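Local coordinates for protein aspartokinase (Synechocystis, PDB 3L76) that probably catalyses the ATP-dependent phosphorylation of the beta-carboxyl group of aspartate, and binds lysine and threonine at its ACT domains, at residues M458-I471 / E506-D518. Sequence-based numbering, arbitrary orientation. Where two conformers were deposited one is given.
Sequences MAAQLFTALAEANI and EAILQPLIKDWLD. With THR (threonine), chain D.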
loop_
_atom_site.group_PDB
_atom_site.type_symbol
_atom_site.label_atom_id
_atom_site.label_comp_id
_atom_site.label_asym_id
_atom_site.label_seq_id
_atom_site.Cartn_x
_atom_site.Cartn_y
_atom_site.Cartn_z
ATOM N N MET A 458 40.995 -24.090 -11.404
ATOM C CA MET A 458 40.915 -24.755 -10.108
ATOM C C MET A 458 40.162 -23.923 -9.066
ATOM O O MET A 458 39.201 -24.403 -8.483
ATOM C CB MET A 458 42.307 -25.152 -9.620
ATOM C CG MET A 458 43.020 -26.126 -10.553
ATOM S SD MET A 458 42.147 -27.713 -10.716
ATOM C CE MET A 458 41.425 -27.553 -12.327
ATOM N N ALA A 459 40.584 -22.679 -8.848
ATOM C CA ALA A 459 39.865 -21.772 -7.950
ATOM C C ALA A 459 38.418 -21.556 -8.399
ATOM O O ALA A 459 37.508 -21.468 -7.580
ATOM C CB ALA A 459 40.583 -20.424 -7.853
ATOM N N ALA A 460 38.222 -21.432 -9.705
ATOM C CA ALA A 460 36.887 -21.297 -10.267
ATOM C C ALA A 460 35.991 -22.427 -9.796
ATOM O O ALA A 460 34.886 -22.194 -9.303
ATOM C CB ALA A 460 36.934 -21.262 -11.805
ATOM N N GLN A 461 36.471 -23.655 -9.939
ATOM C CA GLN A 461 35.630 -24.806 -9.629
ATOM C C GLN A 461 35.335 -24.966 -8.133
ATOM O O GLN A 461 34.256 -25.412 -7.756
ATOM C CB GLN A 461 36.162 -26.089 -10.294
ATOM C CG GLN A 461 36.826 -27.102 -9.387
ATOM C CD GLN A 461 37.385 -28.271 -10.178
ATOM O OE1 GLN A 461 37.580 -28.172 -11.392
ATOM N NE2 GLN A 461 37.642 -29.381 -9.499
ATOM N N LEU A 462 36.271 -24.549 -7.290
ATOM C CA LEU A 462 36.077 -24.642 -5.853
ATOM C C LEU A 462 35.098 -23.587 -5.376
ATOM O O LEU A 462 34.199 -23.863 -4.583
ATOM C CB LEU A 462 37.409 -24.479 -5.128
ATOM C CG LEU A 462 38.428 -25.591 -5.379
ATOM C CD1 LEU A 462 39.812 -25.114 -5.046
ATOM C CD2 LEU A 462 38.072 -26.857 -4.603
ATOM N N PHE A 463 35.267 -22.370 -5.867
ATOM C CA PHE A 463 34.415 -21.282 -5.424
ATOM C C PHE A 463 33.066 -21.251 -6.119
ATOM O O PHE A 463 32.097 -20.767 -5.531
ATOM C CB PHE A 463 35.146 -19.943 -5.463
ATOM C CG PHE A 463 36.198 -19.847 -4.435
ATOM C CD1 PHE A 463 35.863 -19.583 -3.128
ATOM C CD2 PHE A 463 37.516 -20.093 -4.749
ATOM C CE1 PHE A 463 36.832 -19.537 -2.153
ATOM C CE2 PHE A 463 38.477 -20.056 -3.774
ATOM C CZ PHE A 463 38.134 -19.785 -2.475
ATOM N N THR A 464 32.985 -21.812 -7.329
ATOM C CA THR A 464 31.685 -21.950 -7.990
ATOM C C THR A 464 30.798 -22.892 -7.192
ATOM O O THR A 464 29.608 -22.638 -7.017
ATOM C CB THR A 464 31.804 -22.478 -9.425
ATOM O OG1 THR A 464 32.404 -21.485 -10.249
ATOM C CG2 THR A 464 30.430 -22.813 -10.001
ATOM N N ALA A 465 31.400 -23.973 -6.706
ATOM C CA ALA A 465 30.704 -24.970 -5.906
ATOM C C ALA A 465 30.074 -24.375 -4.654
ATOM O O ALA A 465 28.907 -24.622 -4.364
ATOM C CB ALA A 465 31.651 -26.097 -5.541
ATOM N N LEU A 466 30.851 -23.599 -3.914
ATOM C CA LEU A 466 30.345 -22.931 -2.723
ATOM C C LEU A 466 29.240 -21.926 -3.060
ATOM O O LEU A 466 28.282 -21.762 -2.312
ATOM C CB LEU A 466 31.477 -22.204 -1.996
ATOM C CG LEU A 466 32.582 -23.023 -1.335
ATOM C CD1 LEU A 466 33.723 -22.119 -0.837
ATOM C CD2 LEU A 466 32.001 -23.841 -0.206
ATOM N N ALA A 467 29.383 -21.248 -4.188
ATOM C CA ALA A 467 28.448 -20.200 -4.549
ATOM C C ALA A 467 27.119 -20.786 -5.018
ATOM O O ALA A 467 26.073 -20.178 -4.856
ATOM C CB ALA A 467 29.043 -19.303 -5.617
ATOM N N GLU A 468 27.163 -21.972 -5.606
ATOM C CA GLU A 468 25.944 -22.606 -6.071
ATOM C C GLU A 468 25.099 -23.071 -4.884
ATOM O O GLU A 468 23.918 -23.347 -5.029
ATOM C CB GLU A 468 26.261 -23.755 -7.025
ATOM C CG GLU A 468 26.579 -23.298 -8.437
ATOM C CD GLU A 468 27.098 -24.418 -9.324
ATOM O OE1 GLU A 468 27.491 -25.475 -8.788
ATOM O OE2 GLU A 468 27.125 -24.241 -10.560
ATOM N N ALA A 469 25.720 -23.129 -3.714
ATOM C CA ALA A 469 25.039 -23.481 -2.475
ATOM C C ALA A 469 24.693 -22.227 -1.675
ATOM O O ALA A 469 24.320 -22.300 -0.512
ATOM C CB ALA A 469 25.915 -24.436 -1.625
ATOM N N ASN A 470 24.854 -21.071 -2.296
ATOM C CA ASN A 470 24.454 -19.818 -1.675
ATOM C C ASN A 470 25.327 -19.397 -0.502
ATOM O O ASN A 470 24.956 -18.521 0.278
ATOM C CB ASN A 470 22.994 -19.888 -1.237
ATOM C CG ASN A 470 22.177 -18.741 -1.765
ATOM O OD1 ASN A 470 22.669 -17.621 -1.892
ATOM N ND2 ASN A 470 20.917 -19.011 -2.080
ATOM N N ILE A 471 26.491 -20.014 -0.374
ATOM C CA ILE A 471 27.433 -19.574 0.635
ATOM C C ILE A 471 28.272 -18.404 0.118
ATOM O O ILE A 471 28.949 -18.503 -0.901
ATOM C CB ILE A 471 28.360 -20.708 1.075
ATOM C CG1 ILE A 471 27.543 -21.865 1.657
ATOM C CG2 ILE A 471 29.394 -20.180 2.070
ATOM C CD1 ILE A 471 28.345 -23.143 1.858
ATOM N N GLU A 506 32.871 -27.217 4.028
ATOM C CA GLU A 506 33.785 -28.354 4.060
ATOM C C GLU A 506 33.181 -29.541 3.318
ATOM O O GLU A 506 33.829 -30.194 2.501
ATOM C CB GLU A 506 34.089 -28.730 5.503
ATOM C CG GLU A 506 34.937 -29.964 5.660
ATOM C CD GLU A 506 35.251 -30.275 7.117
ATOM O OE1 GLU A 506 36.380 -30.730 7.393
ATOM O OE2 GLU A 506 34.374 -30.065 7.984
ATOM N N ALA A 507 31.913 -29.789 3.594
ATOM C CA ALA A 507 31.181 -30.889 2.997
ATOM C C ALA A 507 31.068 -30.782 1.484
ATOM O O ALA A 507 31.034 -31.795 0.793
ATOM C CB ALA A 507 29.804 -30.992 3.622
ATOM N N ILE A 508 30.979 -29.557 0.973
ATOM C CA ILE A 508 30.894 -29.331 -0.468
ATOM C C ILE A 508 32.245 -29.584 -1.156
ATOM O O ILE A 508 32.317 -30.187 -2.219
ATOM C CB ILE A 508 30.420 -27.904 -0.772
ATOM C CG1 ILE A 508 29.026 -27.680 -0.191
ATOM C CG2 ILE A 508 30.452 -27.616 -2.283
ATOM C CD1 ILE A 508 28.631 -26.229 -0.077
ATOM N N LEU A 509 33.323 -29.143 -0.527
ATOM C CA LEU A 509 34.639 -29.216 -1.150
ATOM C C LEU A 509 35.328 -30.591 -1.079
ATOM O O LEU A 509 36.122 -30.923 -1.960
ATOM C CB LEU A 509 35.568 -28.132 -0.582
ATOM C CG LEU A 509 35.145 -26.665 -0.714
ATOM C CD1 LEU A 509 36.081 -25.773 0.073
ATOM C CD2 LEU A 509 35.080 -26.248 -2.177
ATOM N N GLN A 510 35.024 -31.388 -0.054
ATOM C CA GLN A 510 35.717 -32.662 0.145
ATOM C C GLN A 510 35.695 -33.563 -1.090
ATOM O O GLN A 510 36.730 -34.085 -1.503
ATOM C CB GLN A 510 35.170 -33.410 1.365
ATOM C CG GLN A 510 36.055 -34.548 1.797
ATOM C CD GLN A 510 37.385 -34.071 2.371
ATOM O OE1 GLN A 510 37.410 -33.256 3.293
ATOM N NE2 GLN A 510 38.494 -34.591 1.838
ATOM N N PRO A 511 34.512 -33.749 -1.685
ATOM C CA PRO A 511 34.386 -34.503 -2.937
ATOM C C PRO A 511 35.308 -33.995 -4.055
ATOM O O PRO A 511 35.865 -34.804 -4.805
ATOM C CB PRO A 511 32.941 -34.233 -3.350
ATOM C CG PRO A 511 32.236 -33.943 -2.095
ATOM C CD PRO A 511 33.206 -33.303 -1.174
ATOM N N LEU A 512 35.447 -32.675 -4.171
ATOM C CA LEU A 512 36.122 -32.075 -5.315
ATOM C C LEU A 512 37.632 -32.266 -5.317
ATOM O O LEU A 512 38.264 -32.136 -6.358
ATOM C CB LEU A 512 35.780 -30.581 -5.449
ATOM C CG LEU A 512 34.389 -30.248 -5.987
ATOM C CD1 LEU A 512 33.331 -30.669 -4.991
ATOM C CD2 LEU A 512 34.275 -28.763 -6.277
ATOM N N ILE A 513 38.207 -32.558 -4.157
ATOM C CA ILE A 513 39.647 -32.743 -4.063
ATOM C C ILE A 513 40.049 -34.219 -3.991
ATOM O O ILE A 513 41.233 -34.529 -3.907
ATOM C CB ILE A 513 40.229 -32.013 -2.839
ATOM C CG1 ILE A 513 39.744 -32.665 -1.552
ATOM C CG2 ILE A 513 39.833 -30.550 -2.857
ATOM C CD1 ILE A 513 40.292 -32.037 -0.315
ATOM N N LYS A 514 39.071 -35.124 -4.051
ATOM C CA LYS A 514 39.299 -36.539 -3.740
ATOM C C LYS A 514 40.395 -37.211 -4.583
ATOM O O LYS A 514 40.961 -38.230 -4.170
ATOM C CB LYS A 514 37.989 -37.334 -3.796
ATOM N N ASP A 515 40.694 -36.644 -5.752
ATOM C CA ASP A 515 41.834 -37.105 -6.543
ATOM C C ASP A 515 42.814 -35.991 -6.908
ATOM O O ASP A 515 43.317 -35.939 -8.028
ATOM C CB ASP A 515 41.393 -37.858 -7.803
ATOM C CG ASP A 515 39.901 -37.831 -8.011
ATOM O OD1 ASP A 515 39.387 -36.810 -8.513
ATOM O OD2 ASP A 515 39.245 -38.839 -7.681
ATOM N N TRP A 516 43.062 -35.091 -5.963
ATOM C CA TRP A 516 44.192 -34.183 -6.055
ATOM C C TRP A 516 45.266 -34.724 -5.114
ATOM O O TRP A 516 45.018 -34.876 -3.925
ATOM C CB TRP A 516 43.800 -32.766 -5.636
ATOM C CG TRP A 516 42.903 -32.056 -6.590
ATOM C CD1 TRP A 516 42.518 -32.482 -7.827
ATOM C CD2 TRP A 516 42.288 -30.781 -6.396
ATOM N NE1 TRP A 516 41.689 -31.556 -8.412
ATOM C CE2 TRP A 516 41.530 -30.501 -7.555
ATOM C CE3 TRP A 516 42.301 -29.848 -5.358
ATOM C CZ2 TRP A 516 40.792 -29.327 -7.702
ATOM C CZ3 TRP A 516 41.553 -28.681 -5.501
ATOM C CH2 TRP A 516 40.812 -28.435 -6.664
ATOM N N LEU A 517 46.448 -35.028 -5.642
ATOM C CA LEU A 517 47.539 -35.536 -4.808
ATOM C C LEU A 517 47.755 -34.672 -3.561
ATOM O O LEU A 517 48.027 -33.481 -3.670
ATOM C CB LEU A 517 48.838 -35.593 -5.612
ATOM C CG LEU A 517 50.020 -36.469 -5.152
ATOM C CD1 LEU A 517 51.402 -35.883 -5.502
ATOM C CD2 LEU A 517 49.965 -37.079 -3.725
ATOM N N ASP A 518 47.623 -35.277 -2.384
ATOM C CA ASP A 518 47.884 -34.585 -1.117
ATOM C C ASP A 518 46.985 -33.385 -0.819
ATOM O O ASP A 518 47.297 -32.591 0.066
ATOM C CB ASP A 518 49.344 -34.132 -1.037
ATOM C CG ASP A 518 50.312 -35.285 -0.903
ATOM O OD1 ASP A 518 51.481 -35.113 -1.302
ATOM O OD2 ASP A 518 49.906 -36.354 -0.401
HETATM N N THR D . 46.232 -21.358 -10.259
HETATM C CA THR D . 44.907 -21.861 -9.905
HETATM C C THR D . 43.861 -21.226 -10.805
HETATM O O THR D . 44.171 -20.290 -11.565
HETATM C CB THR D . 44.538 -21.569 -8.444
HETATM O OG1 THR D . 44.537 -20.148 -8.228
HETATM C CG2 THR D . 45.526 -22.258 -7.483
HETATM O OXT THR D . 42.699 -21.655 -10.779
#
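L462 meets the six-membered ring of W516 with both methyls: CD1 lies at the ring edge, in plane, and CD2 is 3.8 Å from CH2. Beside it, M458 makes an oblique Met-aromatic contact, SD standing 4.6 Å from the centroid of that ring and 49° off its normal; bends at chi2 and chi3 bring SD alongside W516 CZ2. Q461 adds to it, its NE2 3.6 Å from W516 CZ2 with amide and ring planes 36° apart.

At the centre, L509 CD2 lies 3.5 Å from L462 O, and the two leucine side chains cross at about a right angle. A465 offers a CB that touches I508 CG2 and L512 CD2, each at 3.8 Å. I508 CD1 touches both A469 CB and I471 CD1, the two isoleucines meeting tip to tip at 3.7 Å. That end is shaped by a Schellman motif: N470 has positive phi, I471 N returns to L466 O and N470 N to A467 O.

The two helix segments run roughly antiparallel (144°), axes 9.6 Å apart at closest approach. At the N-terminal end of 458-468, A459 N donates to OXT of bound threonine (3.0 Å), joining D454 and Q478 in the effector pocket. Both are helices of one ACT domain, lying against its antiparallel strands: L466 and L509 rest on F495 of strand 490-498, while I513 touches strands 437-453 and 520-533.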